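Local coordinates for cell division GTPase FtsZ, diverged (Clostridium botulinum C, PDB 3V3T), which is a diverged member of the tubulin/FtsZ family of GTPases, a group of filament-forming cytoskeletal proteins, at residues A[48-53]-A[83-88]. The protein carries 1 engineered substitution. Residues are numbered along the deposited sequence; the frame is centred on the assembly and turned at random.
Sequences AKHTYH and MEKFSS
ND1 of His50 is the polar atom closest to the facing segment, 3.3 Å from CZ of Phe86. It lies at the rim of the phenyl ring, near that ring's plane. The two rings form an offset edge-to-face (T-shaped) pair. Their centroids are 5.2 Å apart and their planes meet at 79°, with the edge of Phe86 turned to the face of His50. CZ of Phe86 also sits 3.7 Å from CE1 of His50. In Phe86, CG is anti to the carbonyl carbon (chi1 -51°), which carries the ring out toward the histidine. CB of Lys85 lies over the centre of one phenyl face. The rest of the Lys85 chain is extended beyond CG and runs past His50 in the opposite direction. Its NZ comes within 3.8 Å of both CB and CD2 of His50, without a hydrogen bond. This contact is in the GTPase domain of the tubulin/FtsZ fold, a Rossmann-like parallel sheet flanked by helices. It joins segment 48-53, at the edge of the sheet, to the end of helix 75-85, where Phe86 leaves helical geometry. Backbone bonds from His50 and Tyr52 to Phe34 tie that edge to strand 31-36. The His50 and Phe86 side chains also touch strand 31-36, at Leu33 and Asn31. NE2 of His50 and NZ of Lys85 are 4.9 Å apart, near enough that the lysine's charge may make protonation of the histidine slightly less favourable.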
ATOM      1  N   ALA A  48       2.931 -17.626  -6.861  1.00 41.36           N
ATOM      2  CA  ALA A  48       4.144 -16.923  -7.235  1.00 49.27           C
ATOM      3  C   ALA A  48       4.742 -17.491  -8.521  1.00 53.08           C
ATOM      4  O   ALA A  48       5.234 -18.620  -8.540  1.00 64.83           O
ATOM      5  CB  ALA A  48       5.158 -16.982  -6.099  1.00 55.35           C
ATOM      6  N   LYS A  49       4.694 -16.709  -9.594  1.00 51.24           N
ATOM      7  CA  LYS A  49       5.332 -17.102 -10.847  1.00 54.88           C
ATOM      8  C   LYS A  49       6.825 -16.779 -10.815  1.00 58.87           C
ATOM      9  O   LYS A  49       7.618 -17.443 -11.477  1.00 67.86           O
ATOM     10  CB  LYS A  49       4.673 -16.417 -12.055  1.00 57.56           C
ATOM     11  CG  LYS A  49       3.278 -16.932 -12.419  1.00 63.58           C
ATOM     12  CD  LYS A  49       3.022 -16.802 -13.925  1.00 71.07           C
ATOM     13  CE  LYS A  49       1.536 -16.691 -14.254  1.00 71.81           C
ATOM     14  NZ  LYS A  49       1.031 -15.306 -14.001  1.00 73.83           N
ATOM     15  N   HIS A  50       7.208 -15.756 -10.050  1.00 55.00           N
ATOM     16  CA  HIS A  50       8.610 -15.350  -9.971  1.00 51.23           C
ATOM     17  C   HIS A  50       9.053 -15.065  -8.540  1.00 48.50           C
ATOM     18  O   HIS A  50       8.417 -14.298  -7.826  1.00 51.20           O
ATOM     19  CB  HIS A  50       8.848 -14.127 -10.849  1.00 48.70           C
ATOM     20  CG  HIS A  50       8.292 -14.275 -12.227  1.00 64.88           C
ATOM     21  ND1 HIS A  50       7.081 -13.735 -12.601  1.00 70.75           N
ATOM     22  CD2 HIS A  50       8.765 -14.931 -13.313  1.00 71.70           C
ATOM     23  CE1 HIS A  50       6.837 -14.042 -13.864  1.00 73.83           C
ATOM     24  NE2 HIS A  50       7.842 -14.767 -14.318  1.00 75.44           N
ATOM     25  N   THR A  51      10.149 -15.689  -8.131  1.00 50.35           N
ATOM     26  CA  THR A  51      10.690 -15.508  -6.792  1.00 50.51           C
ATOM     27  C   THR A  51      12.182 -15.212  -6.839  1.00 55.30           C
ATOM     28  O   THR A  51      12.877 -15.573  -7.791  1.00 54.15           O
ATOM     29  CB  THR A  51      10.483 -16.765  -5.926  1.00 48.41           C
ATOM     30  OG1 THR A  51      11.126 -17.882  -6.544  1.00 58.28           O
ATOM     31  CG2 THR A  51       9.020 -17.075  -5.780  1.00 46.92           C
ATOM     32  N   TYR A  52      12.672 -14.543  -5.806  1.00 57.07           N
ATOM     33  CA  TYR A  52      14.099 -14.322  -5.659  1.00 49.56           C
ATOM     34  C   TYR A  52      14.506 -14.539  -4.216  1.00 54.73           C
ATOM     35  O   TYR A  52      14.157 -13.752  -3.329  1.00 56.38           O
ATOM     36  CB  TYR A  52      14.492 -12.912  -6.097  1.00 52.31           C
ATOM     37  CG  TYR A  52      15.987 -12.672  -6.007  1.00 65.07           C
ATOM     38  CD1 TYR A  52      16.841 -13.100  -7.017  1.00 71.63           C
ATOM     39  CD2 TYR A  52      16.544 -12.040  -4.906  1.00 49.51           C
ATOM     40  CE1 TYR A  52      18.204 -12.891  -6.935  1.00 73.64           C
ATOM     41  CE2 TYR A  52      17.900 -11.828  -4.815  1.00 57.10           C
ATOM     42  CZ  TYR A  52      18.726 -12.252  -5.829  1.00 70.38           C
ATOM     43  OH  TYR A  52      20.081 -12.040  -5.735  1.00 80.16           O
ATOM     44  N   HIS A  53      15.252 -15.611  -3.990  1.00 55.96           N
ATOM     45  CA  HIS A  53      15.734 -15.954  -2.663  1.00 58.99           C
ATOM     46  C   HIS A  53      17.039 -15.233  -2.392  1.00 67.42           C
ATOM     47  O   HIS A  53      17.961 -15.290  -3.201  1.00 68.62           O
ATOM     48  CB  HIS A  53      15.962 -17.463  -2.563  1.00 63.81           C
ATOM     49  CG  HIS A  53      16.399 -17.920  -1.207  1.00 82.23           C
ATOM     50  ND1 HIS A  53      17.708 -18.231  -0.911  1.00 87.36           N
ATOM     51  CD2 HIS A  53      15.698 -18.124  -0.066  1.00 86.14           C
ATOM     52  CE1 HIS A  53      17.796 -18.608   0.353  1.00 90.27           C
ATOM     53  NE2 HIS A  53      16.590 -18.551   0.888  1.00 91.68           N
ATOM     54  N   MET A  83      13.796  -5.611 -13.118  1.00 71.80           N
ATOM     55  CA  MET A  83      13.894  -4.888 -14.379  1.00 72.07           C
ATOM     56  C   MET A  83      14.118  -5.804 -15.573  1.00 74.33           C
ATOM     57  O   MET A  83      13.764  -5.464 -16.698  1.00 80.33           O
ATOM     58  CB  MET A  83      14.990  -3.829 -14.298  1.00 69.76           C
ATOM     59  CG  MET A  83      14.709  -2.775 -13.241  1.00 64.40           C
ATOM     60  SD  MET A  83      13.057  -2.111 -13.450  1.00 73.40           S
ATOM     61  CE  MET A  83      12.845  -1.148 -11.947  1.00 42.38           C
ATOM     62  N   GLU A  84      14.702  -6.969 -15.336  1.00 80.61           N
ATOM     63  CA  GLU A  84      14.895  -7.916 -16.423  1.00 93.22           C
ATOM     64  C   GLU A  84      13.536  -8.374 -16.919  1.00 87.71           C
ATOM     65  O   GLU A  84      13.189  -8.204 -18.094  1.00 87.63           O
ATOM     66  CB  GLU A  84      15.702  -9.128 -15.958  1.00101.05           C
ATOM     67  CG  GLU A  84      15.747 -10.255 -16.978  1.00110.08           C
ATOM     68  CD  GLU A  84      16.365 -11.525 -16.427  1.00116.62           C
ATOM     69  OE1 GLU A  84      15.643 -12.294 -15.757  1.00115.65           O
ATOM     70  OE2 GLU A  84      17.571 -11.756 -16.667  1.00121.40           O
ATOM     71  N   LYS A  85      12.762  -8.934 -15.995  1.00 75.30           N
ATOM     72  CA  LYS A  85      11.497  -9.577 -16.322  1.00 73.17           C
ATOM     73  C   LYS A  85      10.379  -8.577 -16.598  1.00 62.73           C
ATOM     74  O   LYS A  85       9.541  -8.798 -17.472  1.00 65.86           O
ATOM     75  CB  LYS A  85      11.096 -10.517 -15.184  1.00 81.91           C
ATOM     76  CG  LYS A  85      12.216 -11.463 -14.768  1.00 93.43           C
ATOM     77  CD  LYS A  85      11.797 -12.358 -13.615  1.00 96.11           C
ATOM     78  CE  LYS A  85      12.822 -13.453 -13.376  1.00100.15           C
ATOM     79  NZ  LYS A  85      12.358 -14.419 -12.342  1.00100.66           N
ATOM     80  N   PHE A  86      10.387  -7.470 -15.862  1.00 56.66           N
ATOM     81  CA  PHE A  86       9.266  -6.528 -15.864  1.00 59.85           C
ATOM     82  C   PHE A  86       9.701  -5.112 -16.209  1.00 61.53           C
ATOM     83  O   PHE A  86       9.232  -4.155 -15.597  1.00 56.19           O
ATOM     84  CB  PHE A  86       8.560  -6.541 -14.500  1.00 47.20           C
ATOM     85  CG  PHE A  86       8.193  -7.920 -14.029  1.00 47.43           C
ATOM     86  CD1 PHE A  86       7.236  -8.664 -14.702  1.00 55.71           C
ATOM     87  CD2 PHE A  86       8.820  -8.485 -12.936  1.00 45.83           C
ATOM     88  CE1 PHE A  86       6.903  -9.940 -14.284  1.00 56.23           C
ATOM     89  CE2 PHE A  86       8.486  -9.762 -12.506  1.00 46.60           C
ATOM     90  CZ  PHE A  86       7.529 -10.489 -13.179  1.00 52.78           C
ATOM     91  N   SER A  87      10.602  -4.989 -17.184  1.00 61.86           N
ATOM     92  CA  SER A  87      11.115  -3.689 -17.602  1.00 65.18           C
ATOM     93  C   SER A  87      10.037  -2.867 -18.308  1.00 71.04           C
ATOM     94  O   SER A  87      10.132  -1.641 -18.393  1.00 77.10           O
ATOM     95  CB  SER A  87      12.324  -3.857 -18.533  1.00 68.73           C
ATOM     96  OG  SER A  87      11.921  -4.189 -19.850  1.00 69.47           O
ATOM     97  N   SER A  88       9.022  -3.551 -18.828  1.00 66.35           N
ATOM     98  CA  SER A  88       7.888  -2.880 -19.454  1.00 68.42           C
ATOM     99  C   SER A  88       6.902  -2.274 -18.428  1.00 66.13           C
ATOM    100  O   SER A  88       5.951  -1.583 -18.806  1.00 62.93           O
ATOM    101  CB  SER A  88       7.157  -3.851 -20.383  1.00 73.72           C
ATOM    102  OG  SER A  88       6.832  -5.051 -19.698  1.00 82.29           O
TER